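Long-range contact in putative hyaluronoglucosaminidase (Clostridium perfringens, PDB 6PWI), which probably removes terminal N-acetylhexosamine from glycans as a family 84 glycoside hydrolase, represented here by its N-terminal and catalytic domains and the helices beyond them: residues E33-Y45 / F437-F449. Numbering follows the deposited sequence.
Sequences EYEIYPIPQSIKY and FAIADYGWNRADF
The CZ corner of Phe437 leans over one face of the Tyr37 ring, CZ 3.5 Å from Tyr37 CG with the planes inclined at 54°, while the Asp441 carboxylate stands at the Tyr37 edge, turned nearly perpendicular to it, Asp441 OD2 3.2 Å from Tyr37 CE1. Ile39 O lies at the edge of the Trp444 indole, and the ring of Pro38, which follows a cis peptide bond, packs crosswise on Trp444 CB. The contact seats a loop of the N-terminal domain on helix 433-444, which follows the eighth strand of the catalytic (beta/alpha)8 barrel. Asp441 is shared between two partners: OD1 accepts from Ile39 N on its syn side, tilted out of the carboxylate plane, and OD2 bonds Ser454 of helix 451-462, whose Asp457 also binds the Tyr37 hydroxyl. Asp173 of strand 165-175 bonds both Trp444 NE1 and Gln41 N. Just past the helix end, Asn445 forms an Asx motif, OD1 accepting from Asp448 N. The Asn445 amide, swung opposite the backbone N (chi1 -175°), stacks on that of Gln41, planes 17° apart; Tyr174 is the strongest polar partner of Gln41. A water links the two amide oxygens. Asn445 ND2 donates to Asp448 OD2 and, at 2.7 Å, to Ile39 O from above the carbonyl plane.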
ATOM      1  N   GLU A  33      -7.325  19.988  15.199  1.00 53.53           N
ATOM      2  CA  GLU A  33      -7.341  18.571  15.540  1.00 45.53           C
ATOM      3  C   GLU A  33      -6.270  17.813  14.748  1.00 40.31           C
ATOM      4  O   GLU A  33      -5.799  18.282  13.715  1.00 38.43           O
ATOM      5  CB  GLU A  33      -8.763  18.030  15.375  1.00 45.55           C
ATOM      6  CG  GLU A  33      -9.746  18.714  16.316  1.00 49.21           C
ATOM      7  CD  GLU A  33     -11.231  18.422  16.141  1.00 51.97           C
ATOM      8  OE1 GLU A  33     -12.022  18.790  17.044  1.00 54.34           O
ATOM      9  OE2 GLU A  33     -11.605  17.834  15.109  1.00 52.67           O
ATOM     10  N   TYR A  34      -5.872  16.637  15.251  1.00 36.67           N
ATOM     11  CA  TYR A  34      -4.754  15.885  14.695  1.00 34.26           C
ATOM     12  C   TYR A  34      -5.153  15.166  13.408  1.00 32.43           C
ATOM     13  O   TYR A  34      -6.269  14.659  13.287  1.00 29.15           O
ATOM     14  CB  TYR A  34      -4.204  14.880  15.709  1.00 33.75           C
ATOM     15  CG  TYR A  34      -3.844  15.488  17.038  1.00 35.49           C
ATOM     16  CD1 TYR A  34      -2.936  16.534  17.117  1.00 34.62           C
ATOM     17  CD2 TYR A  34      -4.413  15.027  18.217  1.00 35.72           C
ATOM     18  CE1 TYR A  34      -2.603  17.111  18.331  1.00 35.82           C
ATOM     19  CE2 TYR A  34      -4.086  15.590  19.441  1.00 36.77           C
ATOM     20  CZ  TYR A  34      -3.181  16.638  19.497  1.00 37.97           C
ATOM     21  OH  TYR A  34      -2.842  17.202  20.695  1.00 39.51           O
ATOM     22  N   GLU A  35      -4.211  15.135  12.455  1.00 31.33           N
ATOM     23  CA  GLU A  35      -4.348  14.344  11.242  1.00 30.35           C
ATOM     24  C   GLU A  35      -3.863  12.923  11.527  1.00 28.56           C
ATOM     25  O   GLU A  35      -2.685  12.707  11.811  1.00 27.51           O
ATOM     26  CB  GLU A  35      -3.581  14.999  10.092  1.00 29.90           C
ATOM     27  CG  GLU A  35      -3.504  14.147   8.843  1.00 30.83           C
ATOM     28  CD  GLU A  35      -2.798  14.831   7.685  1.00 32.55           C
ATOM     29  OE1 GLU A  35      -3.335  15.840   7.182  1.00 32.73           O
ATOM     30  OE2 GLU A  35      -1.704  14.364   7.298  1.00 32.31           O
ATOM     31  N   ILE A  36      -4.799  11.971  11.462  1.00 26.40           N
ATOM     32  CA  ILE A  36      -4.508  10.567  11.695  1.00 25.29           C
ATOM     33  C   ILE A  36      -4.969   9.755  10.486  1.00 25.17           C
ATOM     34  O   ILE A  36      -6.130   9.837  10.089  1.00 25.62           O
ATOM     35  CB  ILE A  36      -5.185  10.087  12.989  1.00 24.98           C
ATOM     36  CG1 ILE A  36      -4.676  10.863  14.204  1.00 24.57           C
ATOM     37  CG2 ILE A  36      -5.001   8.590  13.168  1.00 25.30           C
ATOM     38  CD1 ILE A  36      -5.586  10.769  15.402  1.00 25.75           C
ATOM     39  N   TYR A  37      -4.043   8.968   9.922  1.00 24.56           N
ATOM     40  CA  TYR A  37      -4.351   8.033   8.852  1.00 23.75           C
ATOM     41  C   TYR A  37      -3.963   6.625   9.289  1.00 23.56           C
ATOM     42  O   TYR A  37      -2.905   6.438   9.884  1.00 24.60           O
ATOM     43  CB  TYR A  37      -3.613   8.414   7.566  1.00 23.53           C
ATOM     44  CG  TYR A  37      -4.286   9.492   6.759  1.00 24.00           C
ATOM     45  CD1 TYR A  37      -5.340   9.185   5.912  1.00 24.39           C
ATOM     46  CD2 TYR A  37      -3.886  10.819   6.854  1.00 24.41           C
ATOM     47  CE1 TYR A  37      -5.975  10.171   5.174  1.00 25.40           C
ATOM     48  CE2 TYR A  37      -4.514  11.819   6.126  1.00 24.16           C
ATOM     49  CZ  TYR A  37      -5.562  11.490   5.282  1.00 24.95           C
ATOM     50  OH  TYR A  37      -6.197  12.450   4.544  1.00 24.97           O
ATOM     51  N   PRO A  38      -4.775   5.584   8.993  1.00 22.97           N
ATOM     52  CA  PRO A  38      -6.056   5.748   8.303  1.00 22.95           C
ATOM     53  C   PRO A  38      -7.032   6.545   9.162  1.00 23.06           C
ATOM     54  O   PRO A  38      -6.829   6.660  10.366  1.00 22.99           O
ATOM     55  CB  PRO A  38      -6.562   4.305   8.157  1.00 22.58           C
ATOM     56  CG  PRO A  38      -5.305   3.469   8.240  1.00 22.52           C
ATOM     57  CD  PRO A  38      -4.467   4.176   9.284  1.00 22.04           C
ATOM     58  N   ILE A  39      -8.076   7.092   8.525  1.00 23.44           N
ATOM     59  CA  ILE A  39      -9.064   7.918   9.201  1.00 23.44           C
ATOM     60  C   ILE A  39      -9.766   7.069  10.257  1.00 23.49           C
ATOM     61  O   ILE A  39     -10.415   6.078   9.925  1.00 23.94           O
ATOM     62  CB  ILE A  39     -10.078   8.517   8.203  1.00 24.01           C
ATOM     63  CG1 ILE A  39      -9.399   9.334   7.096  1.00 24.20           C
ATOM     64  CG2 ILE A  39     -11.136   9.325   8.944  1.00 23.54           C
ATOM     65  CD1 ILE A  39      -8.752  10.618   7.571  1.00 23.89           C
ATOM     66  N   PRO A  40      -9.679   7.438  11.556  1.00 22.44           N
ATOM     67  CA  PRO A  40     -10.279   6.631  12.616  1.00 21.92           C
ATOM     68  C   PRO A  40     -11.788   6.588  12.413  1.00 21.60           C
ATOM     69  O   PRO A  40     -12.380   7.535  11.898  1.00 21.20           O
ATOM     70  CB  PRO A  40      -9.919   7.401  13.893  1.00 21.20           C
ATOM     71  CG  PRO A  40      -8.711   8.209  13.493  1.00 21.36           C
ATOM     72  CD  PRO A  40      -9.015   8.642  12.075  1.00 21.73           C
ATOM     73  N   GLN A  41     -12.396   5.472  12.816  1.00 22.24           N
ATOM     74  CA  GLN A  41     -13.831   5.312  12.682  1.00 23.13           C
ATOM     75  C   GLN A  41     -14.538   6.389  13.501  1.00 24.43           C
ATOM     76  O   GLN A  41     -15.584   6.884  13.089  1.00 25.13           O
ATOM     77  CB  GLN A  41     -14.253   3.896  13.068  1.00 23.09           C
ATOM     78  CG  GLN A  41     -13.599   2.820  12.215  1.00 23.59           C
ATOM     79  CD  GLN A  41     -14.221   2.614  10.854  1.00 23.59           C
ATOM     80  OE1 GLN A  41     -15.307   3.101  10.553  1.00 23.75           O
ATOM     81  NE2 GLN A  41     -13.533   1.861  10.011  1.00 23.89           N
ATOM     82  N   SER A  42     -13.946   6.760  14.645  1.00 25.48           N
ATOM     83  CA  SER A  42     -14.538   7.743  15.541  1.00 26.47           C
ATOM     84  C   SER A  42     -13.473   8.354  16.450  1.00 27.62           C
ATOM     85  O   SER A  42     -12.769   7.635  17.160  1.00 30.07           O
ATOM     86  CB  SER A  42     -15.651   7.129  16.353  1.00 26.23           C
ATOM     87  OG  SER A  42     -16.197   8.087  17.244  1.00 26.93           O
ATOM     88  N   ILE A  43     -13.367   9.688  16.415  1.00 26.85           N
ATOM     89  CA  ILE A  43     -12.496  10.421  17.319  1.00 27.52           C
ATOM     90  C   ILE A  43     -13.275  11.593  17.925  1.00 29.49           C
ATOM     91  O   ILE A  43     -14.027  12.289  17.235  1.00 29.19           O
ATOM     92  CB  ILE A  43     -11.179  10.849  16.633  1.00 26.64           C
ATOM     93  CG1 ILE A  43     -10.194  11.442  17.647  1.00 26.69           C
ATOM     94  CG2 ILE A  43     -11.436  11.802  15.473  1.00 26.33           C
ATOM     95  CD1 ILE A  43      -8.806  11.682  17.114  1.00 25.46           C
ATOM     96  N   LYS A  44     -13.105  11.776  19.239  1.00 30.50           N
ATOM     97  CA  LYS A  44     -13.811  12.801  19.988  1.00 31.31           C
ATOM     98  C   LYS A  44     -12.809  13.603  20.807  1.00 32.32           C
ATOM     99  O   LYS A  44     -11.891  13.040  21.402  1.00 31.91           O
ATOM    100  CB  LYS A  44     -14.875  12.170  20.885  1.00 31.51           C
ATOM    101  CG  LYS A  44     -16.119  11.714  20.142  1.00 34.43           C
ATOM    102  CD  LYS A  44     -16.932  10.687  20.885  1.00 36.14           C
ATOM    103  CE  LYS A  44     -18.193  10.324  20.130  1.00 38.08           C
ATOM    104  NZ  LYS A  44     -18.814   9.104  20.696  1.00 42.30           N
ATOM    105  N   TYR A  45     -12.997  14.925  20.800  1.00 33.39           N
ATOM    106  CA  TYR A  45     -12.179  15.843  21.569  1.00 36.43           C
ATOM    107  C   TYR A  45     -13.050  16.528  22.620  1.00 40.50           C
ATOM    108  O   TYR A  45     -14.252  16.690  22.430  1.00 40.79           O
ATOM    109  CB  TYR A  45     -11.555  16.878  20.630  1.00 34.09           C
ATOM    110  CG  TYR A  45     -10.540  16.324  19.662  1.00 33.49           C
ATOM    111  CD1 TYR A  45      -9.185  16.355  19.960  1.00 33.32           C
ATOM    112  CD2 TYR A  45     -10.923  15.765  18.450  1.00 32.73           C
ATOM    113  CE1 TYR A  45      -8.240  15.850  19.079  1.00 33.35           C
ATOM    114  CE2 TYR A  45      -9.989  15.253  17.560  1.00 31.95           C
ATOM    115  CZ  TYR A  45      -8.642  15.300  17.874  1.00 32.42           C
ATOM    116  OH  TYR A  45      -7.707  14.806  17.008  1.00 31.88           O
ATOM    117  N   PHE A 437      -0.166   3.578   1.044  1.00 20.29           N
ATOM    118  CA  PHE A 437      -0.919   4.528   1.845  1.00 19.53           C
ATOM    119  C   PHE A 437      -2.405   4.446   1.502  1.00 19.98           C
ATOM    120  O   PHE A 437      -3.237   4.415   2.406  1.00 20.41           O
ATOM    121  CB  PHE A 437      -0.388   5.946   1.642  1.00 18.78           C
ATOM    122  CG  PHE A 437      -0.851   6.940   2.675  1.00 18.50           C
ATOM    123  CD1 PHE A 437      -0.084   7.197   3.804  1.00 18.49           C
ATOM    124  CD2 PHE A 437      -2.049   7.625   2.521  1.00 18.30           C
ATOM    125  CE1 PHE A 437      -0.503   8.129   4.746  1.00 18.49           C
ATOM    126  CE2 PHE A 437      -2.469   8.550   3.468  1.00 17.87           C
ATOM    127  CZ  PHE A 437      -1.691   8.809   4.574  1.00 17.74           C
ATOM    128  N   ALA A 438      -2.724   4.390   0.198  1.00 20.11           N
ATOM    129  CA  ALA A 438      -4.106   4.391  -0.256  1.00 19.72           C
ATOM    130  C   ALA A 438      -4.836   3.154   0.259  1.00 20.18           C
ATOM    131  O   ALA A 438      -5.881   3.279   0.901  1.00 20.59           O
ATOM    132  CB  ALA A 438      -4.173   4.494  -1.755  1.00 19.15           C
ATOM    133  N   ILE A 439      -4.260   1.975   0.000  1.00 20.66           N
ATOM    134  CA  ILE A 439      -4.850   0.699   0.387  1.00 21.21           C
ATOM    135  C   ILE A 439      -4.983   0.601   1.909  1.00 20.57           C
ATOM    136  O   ILE A 439      -5.962   0.053   2.407  1.00 20.37           O
ATOM    137  CB  ILE A 439      -4.048  -0.475  -0.213  1.00 21.84           C
ATOM    138  CG1 ILE A 439      -4.033  -0.424  -1.743  1.00 23.25           C
ATOM    139  CG2 ILE A 439      -4.534  -1.819   0.305  1.00 22.04           C
ATOM    140  CD1 ILE A 439      -5.367  -0.135  -2.369  1.00 24.61           C
ATOM    141  N   ALA A 440      -4.005   1.144   2.641  1.00 19.95           N
ATOM    142  CA  ALA A 440      -4.030   1.126   4.092  1.00 20.02           C
ATOM    143  C   ALA A 440      -5.235   1.914   4.598  1.00 21.05           C
ATOM    144  O   ALA A 440      -5.992   1.415   5.428  1.00 22.05           O
ATOM    145  CB  ALA A 440      -2.741   1.677   4.642  1.00 19.58           C
ATOM    146  N   ASP A 441      -5.395   3.142   4.087  1.00 20.65           N
ATOM    147  CA  ASP A 441      -6.461   4.039   4.493  1.00 20.03           C
ATOM    148  C   ASP A 441      -7.807   3.425   4.115  1.00 20.17           C
ATOM    149  O   ASP A 441      -8.691   3.280   4.957  1.00 19.95           O
ATOM    150  CB  ASP A 441      -6.239   5.412   3.861  1.00 21.71           C
ATOM    151  CG  ASP A 441      -7.171   6.514   4.342  1.00 23.90           C
ATOM    152  OD1 ASP A 441      -7.846   6.331   5.386  1.00 24.76           O
ATOM    153  OD2 ASP A 441      -7.201   7.566   3.675  1.00 25.90           O
ATOM    154  N   TYR A 442      -7.945   3.046   2.840  1.00 19.94           N
ATOM    155  CA  TYR A 442      -9.185   2.489   2.332  1.00 19.77           C
ATOM    156  C   TYR A 442      -9.510   1.174   3.036  1.00 20.04           C
ATOM    157  O   TYR A 442     -10.663   0.913   3.367  1.00 20.76           O
ATOM    158  CB  TYR A 442      -9.100   2.293   0.818  1.00 19.68           C
ATOM    159  CG  TYR A 442     -10.280   1.590   0.193  1.00 19.86           C
ATOM    160  CD1 TYR A 442     -11.539   2.173   0.167  1.00 20.41           C
ATOM    161  CD2 TYR A 442     -10.140   0.343  -0.391  1.00 20.20           C
ATOM    162  CE1 TYR A 442     -12.625   1.538  -0.417  1.00 20.61           C
ATOM    163  CE2 TYR A 442     -11.211  -0.303  -0.990  1.00 20.84           C
ATOM    164  CZ  TYR A 442     -12.456   0.296  -1.002  1.00 21.13           C
ATOM    165  OH  TYR A 442     -13.512  -0.343  -1.583  1.00 22.67           O
ATOM    166  N   GLY A 443      -8.485   0.343   3.246  1.00 20.25           N
ATOM    167  CA  GLY A 443      -8.676  -0.975   3.829  1.00 20.08           C
ATOM    168  C   GLY A 443      -9.199  -0.891   5.258  1.00 20.53           C
ATOM    169  O   GLY A 443     -10.021  -1.718   5.660  1.00 21.64           O
ATOM    170  N   TRP A 444      -8.721   0.121   6.000  1.00 20.12           N
ATOM    171  CA  TRP A 444      -9.076   0.321   7.396  1.00 20.89           C
ATOM    172  C   TRP A 444     -10.473   0.933   7.518  1.00 22.15           C
ATOM    173  O   TRP A 444     -11.329   0.380   8.215  1.00 21.31           O
ATOM    174  CB  TRP A 444      -8.018   1.159   8.128  1.00 20.49           C
ATOM    175  CG  TRP A 444      -8.331   1.361   9.581  1.00 20.29           C
ATOM    176  CD1 TRP A 444      -9.052   2.382  10.127  1.00 20.00           C
ATOM    177  CD2 TRP A 444      -7.956   0.509  10.679  1.00 20.10           C
ATOM    178  NE1 TRP A 444      -9.152   2.227  11.483  1.00 19.74           N
ATOM    179  CE2 TRP A 444      -8.489   1.088  11.853  1.00 20.09           C
ATOM    180  CE3 TRP A 444      -7.222  -0.682  10.791  1.00 20.06           C
ATOM    181  CZ2 TRP A 444      -8.315   0.515  13.116  1.00 19.97           C
ATOM    182  CZ3 TRP A 444      -7.054  -1.250  12.038  1.00 19.96           C
ATOM    183  CH2 TRP A 444      -7.590  -0.656  13.185  1.00 19.92           C
ATOM    184  N   ASN A 445     -10.684   2.069   6.830  1.00 22.45           N
ATOM    185  CA  ASN A 445     -11.913   2.843   6.915  1.00 23.13           C
ATOM    186  C   ASN A 445     -12.430   3.120   5.507  1.00 24.14           C
ATOM    187  O   ASN A 445     -11.961   4.052   4.857  1.00 24.68           O
ATOM    188  CB  ASN A 445     -11.683   4.174   7.642  1.00 22.60           C
ATOM    189  CG  ASN A 445     -12.949   4.979   7.874  1.00 22.96           C
ATOM    190  OD1 ASN A 445     -13.927   4.851   7.138  1.00 22.43           O
ATOM    191  ND2 ASN A 445     -12.940   5.822   8.895  1.00 22.47           N
ATOM    192  N   ARG A 446     -13.425   2.339   5.069  1.00 24.42           N
ATOM    193  CA  ARG A 446     -13.899   2.398   3.697  1.00 24.98           C
ATOM    194  C   ARG A 446     -14.746   3.642   3.435  1.00 25.30           C
ATOM    195  O   ARG A 446     -14.488   4.370   2.482  1.00 25.13           O
ATOM    196  CB  ARG A 446     -14.638   1.115   3.319  1.00 25.82           C
ATOM    197  CG  ARG A 446     -13.709  -0.002   2.877  1.00 29.01           C
ATOM    198  CD  ARG A 446     -14.534  -1.265   2.797  1.00 31.19           C
ATOM    199  NE  ARG A 446     -13.806  -2.475   3.138  1.00 33.14           N
ATOM    200  CZ  ARG A 446     -14.406  -3.626   3.439  1.00 36.09           C
ATOM    201  NH1 ARG A 446     -15.730  -3.689   3.451  1.00 35.08           N
ATOM    202  NH2 ARG A 446     -13.686  -4.701   3.732  1.00 34.29           N
ATOM    203  N   ALA A 447     -15.772   3.874   4.256  1.00 25.77           N
ATOM    204  CA  ALA A 447     -16.737   4.922   3.951  1.00 27.37           C
ATOM    205  C   ALA A 447     -16.070   6.298   3.936  1.00 28.47           C
ATOM    206  O   ALA A 447     -16.429   7.144   3.117  1.00 29.32           O
ATOM    207  CB  ALA A 447     -17.904   4.874   4.905  1.00 26.44           C
ATOM    208  N   ASP A 448     -15.085   6.505   4.821  1.00 27.46           N
ATOM    209  CA  ASP A 448     -14.451   7.805   4.958  1.00 27.18           C
ATOM    210  C   ASP A 448     -13.235   7.923   4.044  1.00 27.20           C
ATOM    211  O   ASP A 448     -12.409   8.809   4.243  1.00 27.55           O
ATOM    212  CB  ASP A 448     -14.053   8.095   6.407  1.00 28.45           C
ATOM    213  CG  ASP A 448     -15.206   8.038   7.395  1.00 29.83           C
ATOM    214  OD1 ASP A 448     -16.366   8.230   6.968  1.00 29.71           O
ATOM    215  OD2 ASP A 448     -14.936   7.791   8.590  1.00 30.25           O
ATOM    216  N   PHE A 449     -13.119   7.045   3.042  1.00 26.47           N
ATOM    217  CA  PHE A 449     -11.987   7.162   2.136  1.00 26.71           C
ATOM    218  C   PHE A 449     -12.204   8.329   1.178  1.00 28.02           C
ATOM    219  O   PHE A 449     -13.105   8.302   0.336  1.00 26.77           O
ATOM    220  CB  PHE A 449     -11.697   5.868   1.377  1.00 26.26           C
ATOM    221  CG  PHE A 449     -10.483   5.958   0.489  1.00 25.92           C
ATOM    222  CD1 PHE A 449      -9.217   6.127   1.033  1.00 26.89           C
ATOM    223  CD2 PHE A 449     -10.602   5.891  -0.891  1.00 26.11           C
ATOM    224  CE1 PHE A 449      -8.098   6.215   0.217  1.00 26.08           C
ATOM    225  CE2 PHE A 449      -9.483   5.977  -1.708  1.00 26.05           C
ATOM    226  CZ  PHE A 449      -8.233   6.133  -1.153  1.00 26.01           C
TER
HETATM  227  O   HOH W   1     -16.895   7.380  10.663  1.00 23.95           O
HETATM  228  O   HOH W   2     -16.275   4.152   8.142  1.00 29.38           O